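Local coordinates for 457aa long hypothetical protein (Pyrococcus horikoshii, PDB 2CSU) that is of unknown function but belongs to the succinyl-CoA ligase-like proteins, with a Rossmann-type CoA-binding domain followed by a flavodoxin-like domain and a Ligase-CoA domain, at residues Leu290-Ala302 / Ala310-Thr322. Residues are numbered along the deposited sequence; the frame is centred on the assembly and turned at random.
Sequences LPRGNKVAIMTNA and ADELDKRGLKLAT
The carbonyl O of K319 takes the amide N-H of V296 at 2.9 Å, nearly end-on to the C=O, and a CA-H...O contact from K295 reaches the same oxygen, CA to O 3.3 Å. V296 then offers its own carbonyl to the N-H of A321, 3.0 Å from N to O and almost straight at the hydrogen (174°), while K319 N closes the short ladder on N294 O. V296 thus illustrates the rule of parallel pairing, its N-H and C=O bonding to two different residues of the neighbouring chain; the strands, 295-300 and 319-320, are joined by helix 303-314 as a beta-alpha-beta crossover at one edge of a sheet in the Ligase-CoA domain. After the helix, G317 takes a positive phi in a Schellman motif, and the chain turns back toward the strand. Inside the unit, I298 meets L313 tip to tip, CD1 to CD1 at 3.7 Å, and the methyl CB of A310 borders the same I298 CD1. L320 reaches this apolar cluster although its CB points away from strand 295-300: with chi1 at -72° and chi2 extended, CD2 swings back to 3.4 Å from I298 CD1, a tight fit. On the other face K295 lays CB against A321 CB at 3.6 Å, and bends at chi2 and chi4 to bring NZ to OD1 of N294. The N294 amide lies alongside K319; a water accepts a weak bond from its ND2 and donates one to G317 O.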
ATOM      1  N   LEU A 290       1.959 -14.910 -20.924  1.00 34.92           N
ATOM      2  CA  LEU A 290       0.671 -15.473 -20.549  1.00 36.10           C
ATOM      3  C   LEU A 290       0.757 -16.965 -20.216  1.00 36.89           C
ATOM      4  O   LEU A 290       1.360 -17.741 -20.951  1.00 37.58           O
ATOM      5  CB  LEU A 290      -0.341 -15.219 -21.673  1.00 35.98           C
ATOM      6  CG  LEU A 290      -0.493 -13.728 -22.040  1.00 36.37           C
ATOM      7  CD1 LEU A 290      -1.446 -13.557 -23.209  1.00 35.36           C
ATOM      8  CD2 LEU A 290      -1.004 -12.950 -20.833  1.00 35.82           C
ATOM      9  N   PRO A 291       0.149 -17.376 -19.089  1.00 37.91           N
ATOM     10  CA  PRO A 291       0.135 -18.764 -18.619  1.00 38.68           C
ATOM     11  C   PRO A 291      -0.697 -19.692 -19.499  1.00 40.42           C
ATOM     12  O   PRO A 291      -1.746 -19.297 -20.013  1.00 40.61           O
ATOM     13  CB  PRO A 291      -0.446 -18.634 -17.219  1.00 38.24           C
ATOM     14  CG  PRO A 291      -1.440 -17.520 -17.395  1.00 37.41           C
ATOM     15  CD  PRO A 291      -0.639 -16.518 -18.184  1.00 37.34           C
ATOM     16  N   ARG A 292      -0.232 -20.929 -19.662  1.00 41.88           N
ATOM     17  CA  ARG A 292      -0.948 -21.894 -20.483  1.00 43.17           C
ATOM     18  C   ARG A 292      -2.012 -22.621 -19.657  1.00 42.67           C
ATOM     19  O   ARG A 292      -2.739 -23.477 -20.142  1.00 42.84           O
ATOM     20  CB  ARG A 292       0.054 -22.929 -21.015  1.00 45.37           C
ATOM     21  CG  ARG A 292       1.127 -22.341 -21.930  1.00 47.96           C
ATOM     22  CD  ARG A 292       1.787 -23.432 -22.788  1.00 50.58           C
ATOM     23  NE  ARG A 292       2.733 -24.222 -21.986  1.00 52.73           N
ATOM     24  CZ  ARG A 292       2.280 -25.354 -21.413  1.00 54.30           C
ATOM     25  NH1 ARG A 292       1.018 -25.711 -21.557  1.00 54.78           N
ATOM     26  NH2 ARG A 292       3.117 -26.130 -20.713  1.00 55.34           N
ATOM     27  N   GLY A 293      -2.112 -22.252 -18.386  1.00 41.85           N
ATOM     28  CA  GLY A 293      -3.095 -22.856 -17.509  1.00 40.69           C
ATOM     29  C   GLY A 293      -3.266 -22.010 -16.266  1.00 40.21           C
ATOM     30  O   GLY A 293      -2.672 -20.935 -16.161  1.00 40.67           O
ATOM     31  N   ASN A 294      -4.060 -22.487 -15.315  1.00 38.90           N
ATOM     32  CA  ASN A 294      -4.293 -21.732 -14.094  1.00 38.23           C
ATOM     33  C   ASN A 294      -3.726 -22.421 -12.853  1.00 37.32           C
ATOM     34  O   ASN A 294      -4.158 -22.138 -11.736  1.00 37.09           O
ATOM     35  CB  ASN A 294      -5.792 -21.517 -13.887  1.00 38.60           C
ATOM     36  CG  ASN A 294      -6.506 -22.794 -13.470  1.00 38.58           C
ATOM     37  OD1 ASN A 294      -6.189 -23.880 -13.954  1.00 37.79           O
ATOM     38  ND2 ASN A 294      -7.474 -22.667 -12.570  1.00 38.60           N
ATOM     39  N   LYS A 295      -2.777 -23.329 -13.043  1.00 36.57           N
ATOM     40  CA  LYS A 295      -2.180 -24.043 -11.919  1.00 36.07           C
ATOM     41  C   LYS A 295      -0.902 -23.317 -11.499  1.00 34.56           C
ATOM     42  O   LYS A 295       0.087 -23.275 -12.233  1.00 33.85           O
ATOM     43  CB  LYS A 295      -1.880 -25.491 -12.317  1.00 37.70           C
ATOM     44  CG  LYS A 295      -3.127 -26.303 -12.671  1.00 39.43           C
ATOM     45  CD  LYS A 295      -4.098 -26.385 -11.497  1.00 41.12           C
ATOM     46  CE  LYS A 295      -5.359 -27.175 -11.846  1.00 42.30           C
ATOM     47  NZ  LYS A 295      -6.150 -26.548 -12.948  1.00 42.50           N
ATOM     48  N   VAL A 296      -0.929 -22.755 -10.301  1.00 32.20           N
ATOM     49  CA  VAL A 296       0.198 -21.986  -9.821  1.00 30.14           C
ATOM     50  C   VAL A 296       1.038 -22.703  -8.786  1.00 29.71           C
ATOM     51  O   VAL A 296       0.539 -23.527  -8.019  1.00 29.13           O
ATOM     52  CB  VAL A 296      -0.301 -20.650  -9.220  1.00 30.12           C
ATOM     53  CG1 VAL A 296       0.864 -19.731  -8.900  1.00 30.75           C
ATOM     54  CG2 VAL A 296      -1.261 -19.990 -10.182  1.00 30.58           C
ATOM     55  N   ALA A 297       2.327 -22.387  -8.784  1.00 28.36           N
ATOM     56  CA  ALA A 297       3.244 -22.949  -7.807  1.00 27.74           C
ATOM     57  C   ALA A 297       3.675 -21.802  -6.905  1.00 26.98           C
ATOM     58  O   ALA A 297       4.099 -20.740  -7.382  1.00 26.45           O
ATOM     59  CB  ALA A 297       4.457 -23.550  -8.488  1.00 27.30           C
ATOM     60  N   ILE A 298       3.557 -22.015  -5.602  1.00 26.60           N
ATOM     61  CA  ILE A 298       3.964 -21.012  -4.633  1.00 26.15           C
ATOM     62  C   ILE A 298       5.233 -21.450  -3.906  1.00 26.96           C
ATOM     63  O   ILE A 298       5.269 -22.534  -3.321  1.00 26.90           O
ATOM     64  CB  ILE A 298       2.895 -20.786  -3.545  1.00 26.14           C
ATOM     65  CG1 ILE A 298       1.581 -20.292  -4.163  1.00 27.78           C
ATOM     66  CG2 ILE A 298       3.416 -19.781  -2.525  1.00 25.20           C
ATOM     67  CD1 ILE A 298       0.421 -20.315  -3.182  1.00 28.39           C
HETATM   68  N   MSE A 299       6.276 -20.622  -3.957  1.00 26.70           N
HETATM   69  CA  MSE A 299       7.506 -20.922  -3.217  1.00 27.94           C
HETATM   70  C   MSE A 299       7.695 -19.765  -2.221  1.00 26.73           C
HETATM   71  O   MSE A 299       7.491 -18.599  -2.565  1.00 26.91           O
HETATM   72  CB  MSE A 299       8.713 -21.074  -4.162  1.00 29.86           C
HETATM   73  CG  MSE A 299       8.845 -20.035  -5.278  1.00 33.18           C
HETATM   74 SE   MSE A 299      10.245 -20.391  -6.400  1.00 38.20          SE
HETATM   75  CE  MSE A 299      11.459 -19.685  -5.493  1.00 30.55           C
ATOM     76  N   THR A 300       8.074 -20.078  -0.986  1.00 25.62           N
ATOM     77  CA  THR A 300       8.219 -19.031   0.021  1.00 24.94           C
ATOM     78  C   THR A 300       9.213 -19.399   1.124  1.00 25.36           C
ATOM     79  O   THR A 300       9.552 -20.578   1.298  1.00 25.23           O
ATOM     80  CB  THR A 300       6.850 -18.746   0.699  1.00 23.88           C
ATOM     81  OG1 THR A 300       6.981 -17.677   1.630  1.00 22.26           O
ATOM     82  CG2 THR A 300       6.359 -19.989   1.468  1.00 25.16           C
ATOM     83  N   ASN A 301       9.668 -18.385   1.863  1.00 25.05           N
ATOM     84  CA  ASN A 301      10.588 -18.596   2.980  1.00 25.29           C
ATOM     85  C   ASN A 301       9.851 -18.315   4.284  1.00 24.96           C
ATOM     86  O   ASN A 301      10.428 -18.332   5.361  1.00 25.83           O
ATOM     87  CB  ASN A 301      11.828 -17.688   2.840  1.00 24.60           C
ATOM     88  CG  ASN A 301      11.535 -16.216   3.103  1.00 24.26           C
ATOM     89  OD1 ASN A 301      10.416 -15.730   2.908  1.00 23.88           O
ATOM     90  ND2 ASN A 301      12.566 -15.486   3.527  1.00 23.23           N
ATOM     91  N   ALA A 302       8.551 -18.071   4.164  1.00 25.13           N
ATOM     92  CA  ALA A 302       7.695 -17.772   5.304  1.00 25.17           C
ATOM     93  C   ALA A 302       6.304 -18.367   5.099  1.00 25.15           C
ATOM     94  O   ALA A 302       5.625 -18.051   4.119  1.00 25.32           O
ATOM     95  CB  ALA A 302       7.586 -16.262   5.482  1.00 25.23           C
ATOM     96  N   ALA A 310      -2.128 -17.886  -0.705  1.00 27.11           N
ATOM     97  CA  ALA A 310      -2.936 -18.990  -1.232  1.00 28.55           C
ATOM     98  C   ALA A 310      -4.418 -18.605  -1.136  1.00 28.28           C
ATOM     99  O   ALA A 310      -5.150 -18.744  -2.094  1.00 28.68           O
ATOM    100  CB  ALA A 310      -2.660 -20.277  -0.458  1.00 28.00           C
ATOM    101  N   ASP A 311      -4.850 -18.106   0.015  1.00 29.76           N
ATOM    102  CA  ASP A 311      -6.238 -17.682   0.183  1.00 30.94           C
ATOM    103  C   ASP A 311      -6.644 -16.728  -0.937  1.00 32.11           C
ATOM    104  O   ASP A 311      -7.624 -16.965  -1.637  1.00 33.54           O
ATOM    105  CB  ASP A 311      -6.438 -16.962   1.528  1.00 31.97           C
ATOM    106  CG  ASP A 311      -6.722 -17.922   2.687  1.00 33.60           C
ATOM    107  OD1 ASP A 311      -7.008 -19.120   2.437  1.00 34.94           O
ATOM    108  OD2 ASP A 311      -6.674 -17.469   3.858  1.00 34.17           O
ATOM    109  N   GLU A 312      -5.876 -15.651  -1.094  1.00 31.61           N
ATOM    110  CA  GLU A 312      -6.137 -14.628  -2.098  1.00 31.59           C
ATOM    111  C   GLU A 312      -6.272 -15.161  -3.509  1.00 31.65           C
ATOM    112  O   GLU A 312      -7.089 -14.666  -4.288  1.00 32.02           O
ATOM    113  CB  GLU A 312      -5.041 -13.562  -2.066  1.00 31.43           C
ATOM    114  CG  GLU A 312      -5.067 -12.673  -0.831  1.00 32.11           C
ATOM    115  CD  GLU A 312      -6.373 -11.893  -0.694  1.00 32.02           C
ATOM    116  OE1 GLU A 312      -7.041 -11.634  -1.720  1.00 32.20           O
ATOM    117  OE2 GLU A 312      -6.717 -11.525   0.446  1.00 33.10           O
ATOM    118  N   LEU A 313      -5.459 -16.153  -3.845  1.00 32.68           N
ATOM    119  CA  LEU A 313      -5.507 -16.750  -5.172  1.00 33.69           C
ATOM    120  C   LEU A 313      -6.778 -17.571  -5.294  1.00 35.78           C
ATOM    121  O   LEU A 313      -7.441 -17.584  -6.342  1.00 35.48           O
ATOM    122  CB  LEU A 313      -4.319 -17.687  -5.382  1.00 33.41           C
ATOM    123  CG  LEU A 313      -2.895 -17.130  -5.384  1.00 33.19           C
ATOM    124  CD1 LEU A 313      -1.900 -18.271  -5.220  1.00 33.23           C
ATOM    125  CD2 LEU A 313      -2.643 -16.398  -6.691  1.00 32.30           C
ATOM    126  N   ASP A 314      -7.108 -18.265  -4.209  1.00 37.61           N
ATOM    127  CA  ASP A 314      -8.254 -19.165  -4.227  1.00 39.96           C
ATOM    128  C   ASP A 314      -9.548 -18.416  -4.552  1.00 41.24           C
ATOM    129  O   ASP A 314     -10.271 -18.733  -5.487  1.00 41.55           O
ATOM    130  CB  ASP A 314      -8.366 -19.822  -2.851  1.00 40.57           C
ATOM    131  CG  ASP A 314      -9.339 -20.990  -2.927  1.00 41.34           C
ATOM    132  OD1 ASP A 314     -10.541 -20.729  -3.005  1.00 40.85           O
ATOM    133  OD2 ASP A 314      -8.894 -22.134  -2.905  1.00 42.68           O
ATOM    134  N   LYS A 315      -9.848 -17.411  -3.709  1.00 42.99           N
ATOM    135  CA  LYS A 315     -11.050 -16.618  -3.932  1.00 45.01           C
ATOM    136  C   LYS A 315     -11.017 -15.919  -5.294  1.00 45.21           C
ATOM    137  O   LYS A 315     -11.987 -15.333  -5.753  1.00 44.99           O
ATOM    138  CB  LYS A 315     -11.152 -15.580  -2.814  1.00 46.71           C
ATOM    139  CG  LYS A 315     -10.307 -14.336  -3.098  1.00 49.78           C
ATOM    140  CD  LYS A 315      -9.750 -13.710  -1.819  1.00 52.47           C
ATOM    141  CE  LYS A 315     -10.485 -12.424  -1.426  1.00 54.16           C
ATOM    142  NZ  LYS A 315      -9.819 -11.807  -0.281  1.00 55.98           N
ATOM    143  N   ARG A 316      -9.830 -15.966  -5.928  1.00 45.46           N
ATOM    144  CA  ARG A 316      -9.688 -15.344  -7.239  1.00 45.37           C
ATOM    145  C   ARG A 316      -9.901 -16.356  -8.369  1.00 44.91           C
ATOM    146  O   ARG A 316      -9.933 -16.016  -9.545  1.00 44.66           O
ATOM    147  CB  ARG A 316      -8.284 -14.748  -7.334  1.00 46.43           C
ATOM    148  CG  ARG A 316      -8.228 -13.307  -6.828  1.00 47.96           C
ATOM    149  CD  ARG A 316      -8.700 -12.306  -7.888  1.00 48.64           C
ATOM    150  NE  ARG A 316      -8.352 -10.937  -7.497  1.00 49.39           N
ATOM    151  CZ  ARG A 316      -8.844  -9.937  -8.252  1.00 49.66           C
ATOM    152  NH1 ARG A 316      -9.610 -10.206  -9.294  1.00 49.65           N
ATOM    153  NH2 ARG A 316      -8.554  -8.671  -7.940  1.00 49.68           N
ATOM    154  N   GLY A 317     -10.064 -17.589  -7.907  1.00 44.49           N
ATOM    155  CA  GLY A 317     -10.330 -18.676  -8.827  1.00 44.30           C
ATOM    156  C   GLY A 317      -9.103 -19.426  -9.306  1.00 44.08           C
ATOM    157  O   GLY A 317      -9.218 -20.372 -10.076  1.00 43.98           O
ATOM    158  N   LEU A 318      -7.919 -19.008  -8.881  1.00 43.86           N
ATOM    159  CA  LEU A 318      -6.720 -19.711  -9.292  1.00 44.23           C
ATOM    160  C   LEU A 318      -6.578 -20.969  -8.448  1.00 43.72           C
ATOM    161  O   LEU A 318      -7.052 -21.021  -7.318  1.00 43.96           O
ATOM    162  CB  LEU A 318      -5.488 -18.816  -9.132  1.00 45.14           C
ATOM    163  CG  LEU A 318      -5.311 -17.815 -10.277  1.00 45.41           C
ATOM    164  CD1 LEU A 318      -4.128 -16.920 -10.015  1.00 45.46           C
ATOM    165  CD2 LEU A 318      -5.118 -18.576 -11.577  1.00 45.48           C
ATOM    166  N   LYS A 319      -5.925 -21.984  -8.998  1.00 43.30           N
ATOM    167  CA  LYS A 319      -5.743 -23.234  -8.278  1.00 43.25           C
ATOM    168  C   LYS A 319      -4.268 -23.618  -8.139  1.00 42.70           C
ATOM    169  O   LYS A 319      -3.448 -23.279  -8.989  1.00 41.43           O
ATOM    170  CB  LYS A 319      -6.507 -24.350  -8.998  1.00 43.93           C
ATOM    171  CG  LYS A 319      -8.005 -24.110  -9.114  1.00 44.78           C
ATOM    172  CD  LYS A 319      -8.677 -24.062  -7.752  1.00 46.01           C
ATOM    173  CE  LYS A 319     -10.204 -24.013  -7.897  1.00 47.15           C
ATOM    174  NZ  LYS A 319     -10.917 -23.929  -6.581  1.00 46.68           N
ATOM    175  N   LEU A 320      -3.945 -24.322  -7.058  1.00 42.37           N
ATOM    176  CA  LEU A 320      -2.576 -24.772  -6.797  1.00 42.08           C
ATOM    177  C   LEU A 320      -2.258 -26.026  -7.597  1.00 41.69           C
ATOM    178  O   LEU A 320      -3.041 -26.971  -7.619  1.00 41.70           O
ATOM    179  CB  LEU A 320      -2.383 -25.062  -5.310  1.00 41.94           C
ATOM    180  CG  LEU A 320      -2.338 -23.854  -4.372  1.00 41.98           C
ATOM    181  CD1 LEU A 320      -2.365 -24.323  -2.922  1.00 42.71           C
ATOM    182  CD2 LEU A 320      -1.073 -23.046  -4.646  1.00 41.89           C
ATOM    183  N   ALA A 321      -1.104 -26.029  -8.253  1.00 41.88           N
ATOM    184  CA  ALA A 321      -0.691 -27.172  -9.055  1.00 42.07           C
ATOM    185  C   ALA A 321      -0.278 -28.365  -8.190  1.00 42.01           C
ATOM    186  O   ALA A 321      -0.008 -28.221  -6.996  1.00 41.24           O
ATOM    187  CB  ALA A 321       0.462 -26.771  -9.971  1.00 41.52           C
ATOM    188  N   THR A 322      -0.258 -29.548  -8.799  1.00 42.10           N
ATOM    189  CA  THR A 322       0.154 -30.759  -8.096  1.00 42.12           C
ATOM    190  C   THR A 322       1.506 -31.086  -8.700  1.00 42.40           C
ATOM    191  O   THR A 322       1.608 -31.302  -9.907  1.00 41.81           O
ATOM    192  CB  THR A 322      -0.804 -31.948  -8.342  1.00 42.41           C
ATOM    193  OG1 THR A 322      -2.124 -31.608  -7.903  1.00 41.45           O
ATOM    194  CG2 THR A 322      -0.324 -33.175  -7.569  1.00 43.05           C
TER
HETATM  195  O   HOH W   1      -8.818 -19.766 -13.260  1.00 40.96           O